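PDB 3ZXK: HIAXHD3 from Humicola insolens, which removes arabinofuranose side chains, probably from xylan, as a family 43 glycoside hydrolase, and has been engineered at its active site to display endo-xylanase activity as well. Local coordinates for residues Val253-Pro256 and Trp260-Val263; Ala278-Thr283 and Pro288-Asp293; Phe403-Ala408 and Leu429-Trp434; Pro494-Thr499 and Thr506-Gly511. One frame throughout, in Å; residues are numbered along the deposited sequence.

Read from the N terminus, the four contacts follow one another in series, none enclosing or crossing another. Contact 1 closes a turn of three residues and contact 2 one of four; both belong to the last blade of the catalytic beta-propeller, and they join because strands 260-267 and 273-282 are neighbours in that blade. Contact 3 closes a longer excursion of 20 residues, most of them in strands, and contact 4 closes a six-residue loop. These two touch each other through side-chain-to-backbone hydrogen bonds in the C-terminal beta-sandwich, where contact 4 ties the two sheets together. Nearest atoms of contacts 1 and 4 are about 17 Å apart.

Contact 1: residues Val253-Pro256 and Trp260-Val263; sequences VDAP and WHYV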
loop_
_atom_site.group_PDB
_atom_site.type_symbol
_atom_site.label_atom_id
_atom_site.label_comp_id
_atom_site.label_asym_id
_atom_site.label_seq_id
_atom_site.Cartn_x
_atom_site.Cartn_y
_atom_site.Cartn_z
ATOM N N VAL A 253 -8.427 -13.479 11.687
ATOM C CA VAL A 253 -8.799 -12.547 12.742
ATOM C C VAL A 253 -10.174 -12.922 13.282
ATOM O O VAL A 253 -11.029 -13.418 12.526
ATOM C CB VAL A 253 -8.740 -11.083 12.264
ATOM C CG1 VAL A 253 -9.723 -10.809 11.096
ATOM C CG2 VAL A 253 -9.002 -10.140 13.432
ATOM N N ASP A 254 -10.362 -12.705 14.578
ATOM C CA ASP A 254 -11.603 -13.006 15.268
ATOM C C ASP A 254 -12.460 -11.746 15.334
ATOM O O ASP A 254 -11.950 -10.657 15.620
ATOM C CB ASP A 254 -11.339 -13.518 16.694
ATOM C CG ASP A 254 -10.423 -12.590 17.539
ATOM O OD1 ASP A 254 -9.277 -12.279 17.109
ATOM O OD2 ASP A 254 -10.796 -12.254 18.682
ATOM N N ALA A 255 -13.750 -11.891 15.064
ATOM C CA ALA A 255 -14.705 -10.796 15.298
ATOM C C ALA A 255 -15.146 -10.799 16.766
ATOM O O ALA A 255 -14.898 -11.771 17.502
ATOM C CB ALA A 255 -15.901 -10.920 14.358
ATOM N N PRO A 256 -15.783 -9.711 17.220
ATOM C CA PRO A 256 -16.228 -9.698 18.616
ATOM C C PRO A 256 -17.150 -10.868 18.997
ATOM O O PRO A 256 -17.155 -11.275 20.157
ATOM C CB PRO A 256 -16.962 -8.356 18.734
ATOM C CG PRO A 256 -16.283 -7.497 17.730
ATOM C CD PRO A 256 -16.021 -8.408 16.561
ATOM N N TRP A 260 -14.284 -16.451 13.339
ATOM C CA TRP A 260 -13.037 -16.130 12.665
ATOM C C TRP A 260 -13.196 -15.929 11.184
ATOM O O TRP A 260 -14.100 -16.475 10.570
ATOM C CB TRP A 260 -12.028 -17.234 12.915
ATOM C CG TRP A 260 -11.475 -17.195 14.305
ATOM C CD1 TRP A 260 -12.084 -17.607 15.499
ATOM C CD2 TRP A 260 -10.178 -16.671 14.685
ATOM N NE1 TRP A 260 -11.240 -17.404 16.548
ATOM C CE2 TRP A 260 -10.085 -16.828 16.139
ATOM C CE3 TRP A 260 -9.112 -16.110 13.991
ATOM C CZ2 TRP A 260 -8.957 -16.442 16.851
ATOM C CZ3 TRP A 260 -7.978 -15.716 14.710
ATOM C CH2 TRP A 260 -7.906 -15.884 16.114
ATOM N N HIS A 261 -12.308 -15.128 10.609
ATOM C CA HIS A 261 -12.352 -14.774 9.187
ATOM C C HIS A 261 -10.963 -14.818 8.605
ATOM O O HIS A 261 -9.971 -14.491 9.282
ATOM C CB HIS A 261 -12.983 -13.393 9.040
ATOM C CG HIS A 261 -14.386 -13.338 9.579
ATOM N ND1 HIS A 261 -15.467 -13.558 8.805
ATOM C CD2 HIS A 261 -14.856 -13.182 10.886
ATOM C CE1 HIS A 261 -16.587 -13.502 9.570
ATOM N NE2 HIS A 261 -16.210 -13.275 10.847
ATOM N N TYR A 262 -10.865 -15.221 7.344
ATOM C CA TYR A 262 -9.567 -15.242 6.650
ATOM C C TYR A 262 -9.571 -14.032 5.687
ATOM O O TYR A 262 -10.484 -13.890 4.836
ATOM C CB TYR A 262 -9.362 -16.595 5.934
ATOM C CG TYR A 262 -8.096 -16.701 5.105
ATOM C CD1 TYR A 262 -6.937 -15.979 5.441
ATOM C CD2 TYR A 262 -8.055 -17.510 3.963
ATOM C CE1 TYR A 262 -5.783 -16.072 4.680
ATOM C CE2 TYR A 262 -6.925 -17.593 3.196
ATOM C CZ TYR A 262 -5.804 -16.864 3.531
ATOM O OH TYR A 262 -4.691 -16.983 2.723
ATOM N N VAL A 263 -8.595 -13.146 5.860
ATOM C CA VAL A 263 -8.452 -11.981 4.974
ATOM C C VAL A 263 -7.232 -12.285 4.129
ATOM O O VAL A 263 -6.112 -12.298 4.629
ATOM C CB VAL A 263 -8.238 -10.650 5.740
ATOM C CG1 VAL A 263 -8.222 -9.487 4.770
ATOM C CG2 VAL A 263 -9.351 -10.445 6.754
#
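Asp254 and Trp260 lie side by side and point the same way, so that an acidic residue meets an indole through its methylene. Asp254 CB sits over one face of the Trp260 six-membered ring, 3.8 Å from the centroid, a CH-pi contact. With CG held between its own backbone N and carbonyl carbon (chi1 53°), the Asp254 carboxylate continues above the CZ2-CH2 side of the indole, turned only 32° from its plane; OD1 comes within 4.0 Å of Trp260 CH2, while OD2 forms a salt bridge with Arg24. Trp260 places its CG opposite the carbonyl carbon (chi1 -74°), which carries the indole back across the partner strand until CE3 is 3.4 Å from Val253 C.

Beneath these side chains runs a beta hairpin, the first two strands of the last four-stranded blade in the five-bladed propeller of family 43. Its hydrogen-bonded pair is Val253 with His261, joined by Val253 N to His261 O at 3.0 Å and by His261 N to Val253 O at 2.9 Å.

Val253 and His261 project from the face opposite Asp254 and Trp260. There Val253 packs on Val22 and Phe29, consistent with the first and last blades meeting where the propeller ring closes, and Val253 CG1 lies a loose 4.4 Å from Val263 CG2. The His261 imidazole reaches toward Ala255, with NE2 4.2 Å from Ala255 CB and hydrogen-bonded to Thr259 OG1.

Contact 2: residues Ala278-Thr283 and Pro288-Asp293; sequences APLRWT and PEVVTD
Arg281 and Glu289 form the hydrogen-bonded pair of an antiparallel ladder, flanked by the non-hydrogen-bonded pairs Leu280-Val290 and Trp282-Pro288. The axes of strands 278-282 and 288-290 approach to 4.5 Å, their directions 142° apart. Arg281 N gives to Glu289 O at 2.9 Å and Glu289 N to Arg281 O at 2.8 Å; the ladder runs one step beyond the regular strand, where Val291 N reaches Pro279 O.

On the face bearing Arg281 and Glu289, the pairing is repeated by the side chains. Arg281 starts with CG between its backbone N and carbonyl carbon (chi1 60°) and then extends, so that its guanidinium reaches Glu289 side-on. Glu289 OE1 lies near the guanidinium plane and accepts two hydrogen bonds of a salt bridge, from Arg281 NE at 3.0 Å and, longer, from Arg281 NH2 at 3.3 Å, although the carboxylate plane stands almost perpendicular, at 87°. One water links Arg281 NH2 back to Glu289 OE1, and another joins Arg281 NH1 to Thr292 N. Thr283 CG2 touches the other carboxylate oxygen, Glu289 OE2, at 3.4 Å.

This hairpin is the outer edge of the last propeller blade, with strand 288-290 as its final strand. The opposite face is apolar. Pro288 CB stands 3.9 Å from the centroid of the Trp282 six-membered ring, almost on the ring normal, a CH-pi contact over the face, while Arg200 makes a cation-pi contact with the same indole. Farther along, Leu280 CD2 meets Val290 CG2 at 3.9 Å, and Leu233 packs on both residues.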
loop_
_atom_site.group_PDB
_atom_site.type_symbol
_atom_site.label_atom_id
_atom_site.label_comp_id
_atom_site.label_asym_id
_atom_site.label_seq_id
_atom_site.Cartn_x
_atom_site.Cartn_y
_atom_site.Cartn_z
ATOM N N ALA A 278 -13.241 -14.246 3.685
ATOM C CA ALA A 278 -14.154 -15.405 3.852
ATOM C C ALA A 278 -14.296 -15.811 5.333
ATOM O O ALA A 278 -13.366 -15.673 6.102
ATOM C CB ALA A 278 -13.673 -16.582 3.030
ATOM N N PRO A 279 -15.448 -16.357 5.714
ATOM C CA PRO A 279 -15.540 -16.933 7.052
ATOM C C PRO A 279 -14.714 -18.218 7.189
ATOM O O PRO A 279 -14.456 -18.930 6.193
ATOM C CB PRO A 279 -17.025 -17.275 7.200
ATOM C CG PRO A 279 -17.689 -16.761 5.963
ATOM C CD PRO A 279 -16.636 -16.655 4.904
ATOM N N LEU A 280 -14.272 -18.473 8.420
ATOM C CA LEU A 280 -13.671 -19.741 8.822
ATOM C C LEU A 280 -14.588 -20.537 9.735
ATOM O O LEU A 280 -15.346 -19.969 10.491
ATOM C CB LEU A 280 -12.393 -19.458 9.603
ATOM C CG LEU A 280 -11.230 -18.870 8.833
ATOM C CD1 LEU A 280 -10.139 -18.498 9.822
ATOM C CD2 LEU A 280 -10.696 -19.839 7.787
ATOM N N ARG A 281 -14.505 -21.863 9.658
ATOM C CA ARG A 281 -15.056 -22.730 10.697
ATOM C C ARG A 281 -13.871 -23.463 11.332
ATOM O O ARG A 281 -12.794 -23.561 10.747
ATOM C CB ARG A 281 -16.068 -23.730 10.112
ATOM C CG ARG A 281 -15.477 -24.638 9.057
ATOM C CD ARG A 281 -16.471 -25.644 8.490
ATOM N NE ARG A 281 -15.810 -26.375 7.417
ATOM C CZ ARG A 281 -16.030 -26.183 6.117
ATOM N NH1 ARG A 281 -16.954 -25.317 5.707
ATOM N NH2 ARG A 281 -15.350 -26.888 5.222
ATOM N N TRP A 282 -14.055 -23.937 12.548
ATOM C CA TRP A 282 -13.036 -24.726 13.213
ATOM C C TRP A 282 -13.470 -26.158 13.250
ATOM O O TRP A 282 -14.623 -26.455 13.567
ATOM C CB TRP A 282 -12.807 -24.183 14.612
ATOM C CG TRP A 282 -12.063 -22.871 14.561
ATOM C CD1 TRP A 282 -12.581 -21.589 14.389
ATOM C CD2 TRP A 282 -10.620 -22.707 14.593
ATOM N NE1 TRP A 282 -11.571 -20.657 14.368
ATOM C CE2 TRP A 282 -10.362 -21.267 14.489
ATOM C CE3 TRP A 282 -9.547 -23.583 14.745
ATOM C CZ2 TRP A 282 -9.075 -20.752 14.505
ATOM C CZ3 TRP A 282 -8.256 -23.053 14.760
ATOM C CH2 TRP A 282 -8.033 -21.666 14.658
ATOM N N THR A 283 -12.553 -27.064 12.915
ATOM C CA THR A 283 -12.824 -28.483 13.062
ATOM C C THR A 283 -12.858 -28.868 14.540
ATOM O O THR A 283 -12.361 -28.139 15.418
ATOM C CB THR A 283 -11.797 -29.376 12.337
ATOM O OG1 THR A 283 -10.534 -29.267 13.000
ATOM C CG2 THR A 283 -11.653 -28.963 10.875
ATOM N N PRO A 288 -8.517 -24.603 11.449
ATOM C CA PRO A 288 -9.463 -23.728 10.743
ATOM C C PRO A 288 -9.648 -24.160 9.291
ATOM O O PRO A 288 -8.718 -24.694 8.684
ATOM C CB PRO A 288 -8.775 -22.353 10.785
ATOM C CG PRO A 288 -7.304 -22.678 10.797
ATOM C CD PRO A 288 -7.167 -24.005 11.534
ATOM N N GLU A 289 -10.857 -23.958 8.770
ATOM C CA GLU A 289 -11.177 -24.227 7.353
ATOM C C GLU A 289 -11.982 -23.088 6.756
ATOM O O GLU A 289 -12.860 -22.528 7.424
ATOM C CB GLU A 289 -11.976 -25.534 7.208
ATOM C CG GLU A 289 -11.163 -26.779 7.534
ATOM C CD GLU A 289 -11.975 -28.069 7.476
ATOM O OE1 GLU A 289 -13.236 -28.002 7.478
ATOM O OE2 GLU A 289 -11.361 -29.169 7.450
ATOM N N VAL A 290 -11.708 -22.754 5.494
ATOM C CA VAL A 290 -12.480 -21.721 4.800
ATOM C C VAL A 290 -13.886 -22.233 4.484
ATOM O O VAL A 290 -14.050 -23.353 3.991
ATOM C CB VAL A 290 -11.740 -21.249 3.522
ATOM C CG1 VAL A 290 -12.640 -20.416 2.620
ATOM C CG2 VAL A 290 -10.513 -20.459 3.931
ATOM N N VAL A 291 -14.888 -21.422 4.828
ATOM C CA VAL A 291 -16.257 -21.665 4.404
ATOM C C VAL A 291 -16.388 -21.157 2.960
ATOM O O VAL A 291 -16.280 -19.963 2.702
ATOM C CB VAL A 291 -17.236 -20.930 5.343
ATOM C CG1 VAL A 291 -18.686 -21.098 4.888
ATOM C CG2 VAL A 291 -17.047 -21.407 6.790
ATOM N N THR A 292 -16.611 -22.087 2.031
ATOM C CA THR A 292 -16.732 -21.765 0.607
ATOM C C THR A 292 -18.181 -21.505 0.219
ATOM O O THR A 292 -19.091 -21.678 1.046
ATOM C CB THR A 292 -16.206 -22.925 -0.263
ATOM O OG1 THR A 292 -17.043 -24.075 -0.074
ATOM C CG2 THR A 292 -14.758 -23.269 0.073
ATOM N N ASP A 293 -18.403 -21.073 -1.028
ATOM C CA ASP A 293 -19.758 -21.087 -1.592
ATOM C C ASP A 293 -20.187 -22.510 -1.951
ATOM O O ASP A 293 -19.412 -23.464 -1.776
ATOM C CB ASP A 293 -19.935 -20.090 -2.763
ATOM C CG ASP A 293 -19.196 -20.502 -4.043
ATOM O OD1 ASP A 293 -18.721 -21.657 -4.174
ATOM O OD2 ASP A 293 -19.108 -19.645 -4.950
HETATM O O HOH W 1 -17.596 -24.651 3.161
HETATM O O HOH W 2 -14.168 -29.823 5.402
#

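Contact 3: residues Phe403-Ala408 and Leu429-Trp434; sequences FRDRAA and LNEDGW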
loop_
_atom_site.group_PDB
_atom_site.type_symbol
_atom_site.label_atom_id
_atom_site.label_comp_id
_atom_site.label_asym_id
_atom_site.label_seq_id
_atom_site.Cartn_x
_atom_site.Cartn_y
_atom_site.Cartn_z
ATOM N N PHE A 403 1.565 6.324 -12.639
ATOM C CA PHE A 403 2.914 6.026 -12.186
ATOM C C PHE A 403 3.123 4.557 -11.855
ATOM O O PHE A 403 2.411 3.980 -11.056
ATOM C CB PHE A 403 3.270 6.901 -10.954
ATOM C CG PHE A 403 4.728 6.834 -10.580
ATOM C CD1 PHE A 403 5.692 7.575 -11.287
ATOM C CD2 PHE A 403 5.151 6.022 -9.530
ATOM C CE1 PHE A 403 7.049 7.482 -10.945
ATOM C CE2 PHE A 403 6.505 5.922 -9.194
ATOM C CZ PHE A 403 7.453 6.657 -9.897
ATOM N N ARG A 404 4.137 3.982 -12.480
ATOM C CA ARG A 404 4.616 2.631 -12.221
ATOM C C ARG A 404 5.876 2.466 -13.083
ATOM O O ARG A 404 6.403 3.441 -13.646
ATOM C CB ARG A 404 3.549 1.577 -12.545
ATOM C CG ARG A 404 3.659 0.326 -11.704
ATOM C CD ARG A 404 2.826 -0.818 -12.258
ATOM N NE ARG A 404 2.848 -2.005 -11.406
ATOM C CZ ARG A 404 3.398 -3.185 -11.724
ATOM N NH1 ARG A 404 4.067 -3.366 -12.862
ATOM N NH2 ARG A 404 3.269 -4.211 -10.887
ATOM N N ASP A 405 6.346 1.228 -13.218
ATOM C CA ASP A 405 7.538 0.941 -14.028
ATOM C C ASP A 405 7.329 1.122 -15.549
ATOM O O ASP A 405 8.303 1.244 -16.271
ATOM C CB ASP A 405 8.069 -0.468 -13.750
ATOM C CG ASP A 405 7.036 -1.557 -13.991
ATOM O OD1 ASP A 405 5.827 -1.320 -13.790
ATOM O OD2 ASP A 405 7.460 -2.669 -14.358
ATOM N N ARG A 406 6.082 1.099 -16.021
ATOM C CA ARG A 406 5.733 1.558 -17.386
ATOM C C ARG A 406 4.726 2.666 -17.205
ATOM O O ARG A 406 3.597 2.421 -16.797
ATOM C CB ARG A 406 5.111 0.437 -18.224
ATOM C CG ARG A 406 5.023 0.782 -19.712
ATOM C CD ARG A 406 3.887 0.064 -20.402
ATOM N NE ARG A 406 4.247 -1.338 -20.608
ATOM C CZ ARG A 406 3.427 -2.258 -21.092
ATOM N NH1 ARG A 406 2.191 -1.911 -21.468
ATOM N NH2 ARG A 406 3.853 -3.508 -21.222
ATOM N N ALA A 407 5.132 3.895 -17.500
ATOM C CA ALA A 407 4.359 5.073 -17.098
ATOM C C ALA A 407 4.028 6.022 -18.260
ATOM O O ALA A 407 4.636 5.979 -19.311
ATOM C CB ALA A 407 5.121 5.810 -16.007
ATOM N N ALA A 408 3.092 6.940 -18.032
ATOM C CA ALA A 408 2.736 7.976 -19.003
ATOM C C ALA A 408 2.177 9.111 -18.195
ATOM O O ALA A 408 1.706 8.904 -17.058
ATOM C CB ALA A 408 1.677 7.480 -20.003
ATOM N N LEU A 429 11.133 1.672 -16.664
ATOM C CA LEU A 429 12.244 1.075 -15.915
ATOM C C LEU A 429 12.481 -0.317 -16.451
ATOM O O LEU A 429 11.532 -0.996 -16.831
ATOM C CB LEU A 429 11.886 0.931 -14.439
ATOM C CG LEU A 429 11.717 2.199 -13.624
ATOM C CD1 LEU A 429 11.274 1.894 -12.197
ATOM C CD2 LEU A 429 13.015 3.019 -13.655
ATOM N N ASN A 430 13.734 -0.762 -16.412
ATOM C CA ASN A 430 14.090 -2.134 -16.746
ATOM C C ASN A 430 13.813 -3.011 -15.522
ATOM O O ASN A 430 14.337 -2.733 -14.452
ATOM C CB ASN A 430 15.577 -2.151 -17.076
ATOM C CG ASN A 430 16.079 -3.495 -17.585
ATOM O OD1 ASN A 430 15.428 -4.533 -17.486
ATOM N ND2 ASN A 430 17.280 -3.465 -18.131
ATOM N N GLU A 431 12.994 -4.058 -15.665
ATOM C CA GLU A 431 12.662 -4.932 -14.528
ATOM C C GLU A 431 13.871 -5.676 -13.977
ATOM O O GLU A 431 13.841 -6.157 -12.842
ATOM C CB GLU A 431 11.613 -5.967 -14.931
ATOM C CG GLU A 431 10.308 -5.392 -15.460
ATOM C CD GLU A 431 9.312 -6.505 -15.736
ATOM O OE1 GLU A 431 9.741 -7.590 -16.210
ATOM O OE2 GLU A 431 8.118 -6.308 -15.463
ATOM N N ASP A 432 14.918 -5.793 -14.792
ATOM C CA ASP A 432 16.183 -6.351 -14.326
ATOM C C ASP A 432 17.061 -5.235 -13.782
ATOM O O ASP A 432 17.903 -4.679 -14.499
ATOM C CB ASP A 432 16.910 -7.087 -15.445
ATOM C CG ASP A 432 17.967 -8.048 -14.920
ATOM O OD1 ASP A 432 18.358 -7.939 -13.740
ATOM O OD2 ASP A 432 18.395 -8.936 -15.683
ATOM N N GLY A 433 16.835 -4.907 -12.517
ATOM C CA GLY A 433 17.683 -3.972 -11.783
ATOM C C GLY A 433 17.062 -2.619 -11.539
ATOM O O GLY A 433 17.596 -1.846 -10.752
ATOM N N TRP A 434 15.970 -2.302 -12.239
ATOM C CA TRP A 434 15.237 -1.022 -12.069
ATOM C C TRP A 434 15.977 0.238 -12.426
ATOM O O TRP A 434 15.657 1.335 -11.882
ATOM C CB TRP A 434 14.649 -0.911 -10.663
ATOM C CG TRP A 434 13.886 -2.146 -10.327
ATOM C CD1 TRP A 434 14.214 -3.129 -9.398
ATOM C CD2 TRP A 434 12.649 -2.617 -10.964
ATOM N NE1 TRP A 434 13.265 -4.116 -9.396
ATOM C CE2 TRP A 434 12.312 -3.883 -10.319
ATOM C CE3 TRP A 434 11.818 -2.125 -11.972
ATOM C CZ2 TRP A 434 11.160 -4.601 -10.656
ATOM C CZ3 TRP A 434 10.676 -2.864 -12.320
ATOM C CH2 TRP A 434 10.358 -4.074 -11.671
HETATM O O HOH W 3 6.582 -4.862 -13.163
#
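A single water oxygen is shared by Asp405 and Glu431: it donates to Asp405 OD2 at 2.6 Å and to Glu431 OE2 at 3.1 Å, and accepts a weak bond from Arg404 NH1. The site lies at one end of the concanavalin A-like beta-sandwich, where the turn before strand 406-415 meets the loop after strand 418-429. The two carboxylates are nearly coplanar, with OD2 and OE2 3.9 Å apart, a closeness of like charges that the water and Arg404 probably ease. Arg404 NH1 also forms a salt bridge to Asp405 OD1, its hydrogen bond weak, and Glu431 OE2 is further bonded to Ser501 OG.

The backbone adds one direct bond, from Leu429 N to Asp405 O, at 2.9 Å. Asp405 turns its CG between backbone N and carbonyl carbon (chi1 57°), which sets OD2 at the edge of the Trp434 indole, 3.8 Å from CZ3. That indole also packs on Val80 from the catalytic part of the chain. The loop itself is shaped by an Asx turn, Asp432 N to Asn430 OD1, and by Trp434 N bonding to Asn430 O at 2.8 Å; within it, Glu431 O stands 3.7 Å above the plane of the Trp434 ring.

Contact 4: residues Pro494-Thr499 and Thr506-Gly511; sequences PAFAMT and TGYRFG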
loop_
_atom_site.group_PDB
_atom_site.type_symbol
_atom_site.label_atom_id
_atom_site.label_comp_id
_atom_site.label_asym_id
_atom_site.label_seq_id
_atom_site.Cartn_x
_atom_site.Cartn_y
_atom_site.Cartn_z
ATOM N N PRO A 494 -2.510 9.222 -27.412
ATOM C CA PRO A 494 -3.030 7.858 -27.593
ATOM C C PRO A 494 -3.553 7.264 -26.281
ATOM O O PRO A 494 -3.306 7.828 -25.205
ATOM C CB PRO A 494 -1.804 7.093 -28.103
ATOM C CG PRO A 494 -0.637 7.824 -27.538
ATOM C CD PRO A 494 -1.030 9.264 -27.463
ATOM N N ALA A 495 -4.277 6.142 -26.364
ATOM C CA ALA A 495 -4.618 5.381 -25.158
ATOM C C ALA A 495 -3.366 4.629 -24.744
ATOM O O ALA A 495 -2.691 4.013 -25.582
ATOM C CB ALA A 495 -5.755 4.406 -25.427
ATOM N N PHE A 496 -3.039 4.674 -23.466
ATOM C CA PHE A 496 -1.781 4.107 -22.998
ATOM C C PHE A 496 -2.011 2.707 -22.448
ATOM O O PHE A 496 -2.824 2.528 -21.538
ATOM C CB PHE A 496 -1.166 5.028 -21.940
ATOM C CG PHE A 496 -0.025 4.412 -21.173
ATOM C CD1 PHE A 496 1.252 4.312 -21.739
ATOM C CD2 PHE A 496 -0.223 3.939 -19.880
ATOM C CE1 PHE A 496 2.303 3.763 -21.010
ATOM C CE2 PHE A 496 0.818 3.366 -19.167
ATOM C CZ PHE A 496 2.075 3.283 -19.729
ATOM N N ALA A 497 -1.292 1.732 -23.011
ATOM C CA ALA A 497 -1.394 0.344 -22.604
ATOM C C ALA A 497 -0.567 0.102 -21.331
ATOM O O ALA A 497 0.627 0.436 -21.259
ATOM C CB ALA A 497 -0.917 -0.574 -23.718
ATOM N N MET A 498 -1.202 -0.525 -20.356
ATOM C CA MET A 498 -0.617 -0.703 -19.019
ATOM C C MET A 498 -0.038 -2.087 -18.837
ATOM O O MET A 498 -0.609 -3.081 -19.317
ATOM C CB MET A 498 -1.676 -0.450 -17.965
ATOM C CG MET A 498 -2.315 0.918 -18.109
ATOM S SD MET A 498 -3.997 0.954 -17.467
ATOM C CE MET A 498 -3.606 0.703 -15.740
ATOM N N THR A 499 1.097 -2.187 -18.132
ATOM C CA THR A 499 1.680 -3.518 -17.895
ATOM C C THR A 499 0.883 -4.385 -16.898
ATOM O O THR A 499 0.326 -3.862 -15.928
ATOM C CB THR A 499 3.155 -3.435 -17.457
ATOM O OG1 THR A 499 3.691 -4.764 -17.412
ATOM C CG2 THR A 499 3.284 -2.742 -16.104
ATOM N N THR A 506 4.032 -3.148 -6.551
ATOM C CA THR A 506 3.020 -2.124 -6.319
ATOM C C THR A 506 2.141 -1.949 -7.567
ATOM O O THR A 506 2.611 -2.111 -8.678
ATOM C CB THR A 506 3.748 -0.796 -6.017
ATOM O OG1 THR A 506 4.574 -1.002 -4.874
ATOM C CG2 THR A 506 2.762 0.366 -5.718
ATOM N N GLY A 507 0.868 -1.635 -7.389
ATOM C CA GLY A 507 0.003 -1.363 -8.527
ATOM C C GLY A 507 0.226 0.008 -9.135
ATOM O O GLY A 507 1.033 0.809 -8.640
ATOM N N TYR A 508 -0.466 0.256 -10.250
ATOM C CA TYR A 508 -0.460 1.578 -10.835
ATOM C C TYR A 508 -1.012 2.606 -9.877
ATOM O O TYR A 508 -2.031 2.347 -9.188
ATOM C CB TYR A 508 -1.301 1.605 -12.106
ATOM C CG TYR A 508 -0.489 1.265 -13.333
ATOM C CD1 TYR A 508 0.268 2.241 -13.987
ATOM C CD2 TYR A 508 -0.440 -0.037 -13.825
ATOM C CE1 TYR A 508 1.001 1.939 -15.126
ATOM C CE2 TYR A 508 0.320 -0.364 -14.969
ATOM C CZ TYR A 508 1.058 0.639 -15.609
ATOM O OH TYR A 508 1.795 0.377 -16.731
ATOM N N ARG A 509 -0.393 3.784 -9.875
ATOM C CA ARG A 509 -0.876 4.894 -9.024
ATOM C C ARG A 509 -1.162 6.156 -9.831
ATOM O O ARG A 509 -0.680 6.307 -10.963
ATOM C CB ARG A 509 0.153 5.220 -7.918
ATOM C CG ARG A 509 0.259 4.096 -6.918
ATOM C CD ARG A 509 1.141 4.510 -5.780
ATOM N NE ARG A 509 1.048 3.516 -4.715
ATOM C CZ ARG A 509 1.345 3.758 -3.440
ATOM N NH1 ARG A 509 1.755 4.975 -3.075
ATOM N NH2 ARG A 509 1.231 2.806 -2.544
ATOM N N PHE A 510 -1.949 7.050 -9.225
ATOM C CA PHE A 510 -2.091 8.432 -9.690
ATOM C C PHE A 510 -1.016 9.272 -8.987
ATOM O O PHE A 510 -0.759 9.088 -7.789
ATOM C CB PHE A 510 -3.445 9.054 -9.292
ATOM C CG PHE A 510 -4.652 8.461 -9.974
ATOM C CD1 PHE A 510 -4.705 8.269 -11.360
ATOM C CD2 PHE A 510 -5.778 8.195 -9.222
ATOM C CE1 PHE A 510 -5.860 7.767 -11.958
ATOM C CE2 PHE A 510 -6.940 7.693 -9.810
ATOM C CZ PHE A 510 -6.971 7.477 -11.178
ATOM N N GLY A 511 -0.376 10.174 -9.711
ATOM C CA GLY A 511 0.596 11.040 -9.081
ATOM C C GLY A 511 0.716 12.403 -9.695
ATOM O O GLY A 511 0.255 12.645 -10.807
#
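Polar contact between Thr499 and Tyr508 centres on the phenol oxygen. Thr499 N donates to Tyr508 OH at 3.0 Å with an N-H...O angle of 159°, and the same hydroxyl is hydrogen-bonded to Arg406 O, which fixes the far end of a buried ring to two backbone groups. Thr499 places OG1 opposite its backbone N (chi1 -173°), where it is bonded to Ser501 N. Thr499 O lies near the ring plane at the edge, 3.6 Å from Tyr508 CE2.

In this way Tyr508 spans the concanavalin A-like sandwich. It sits just before strand 509-516, in one sheet, and reaches the residues that follow strand 490-497, an outermost strand of the other, with Leu402 packed against it.

Contacts with the pi system come from Met498. Rotation about its CG-SD bond (chi3 67°) bends the chain, laying Met498 CE over one face of the Tyr508 ring in a CH-pi contact, 4.1 Å from the centroid, toward Tyr508 CG and CD2. Met498 SD stands above the Tyr508 ring, 5.2 Å from its centroid, a Met-aromatic contact at a distance.

Apolar touching completes the interface. Met498 CB presses on Tyr508 CE2 at 3.6 Å, close to the hydroxyl end. The Thr499 methyl CG2 approaches Tyr508 OH at 3.5 Å. Phe496 crosses the tyrosine side chain at a slant, its CE2 4.3 Å from Tyr508 CE1, and its ring also packs on Leu402 and Ala408.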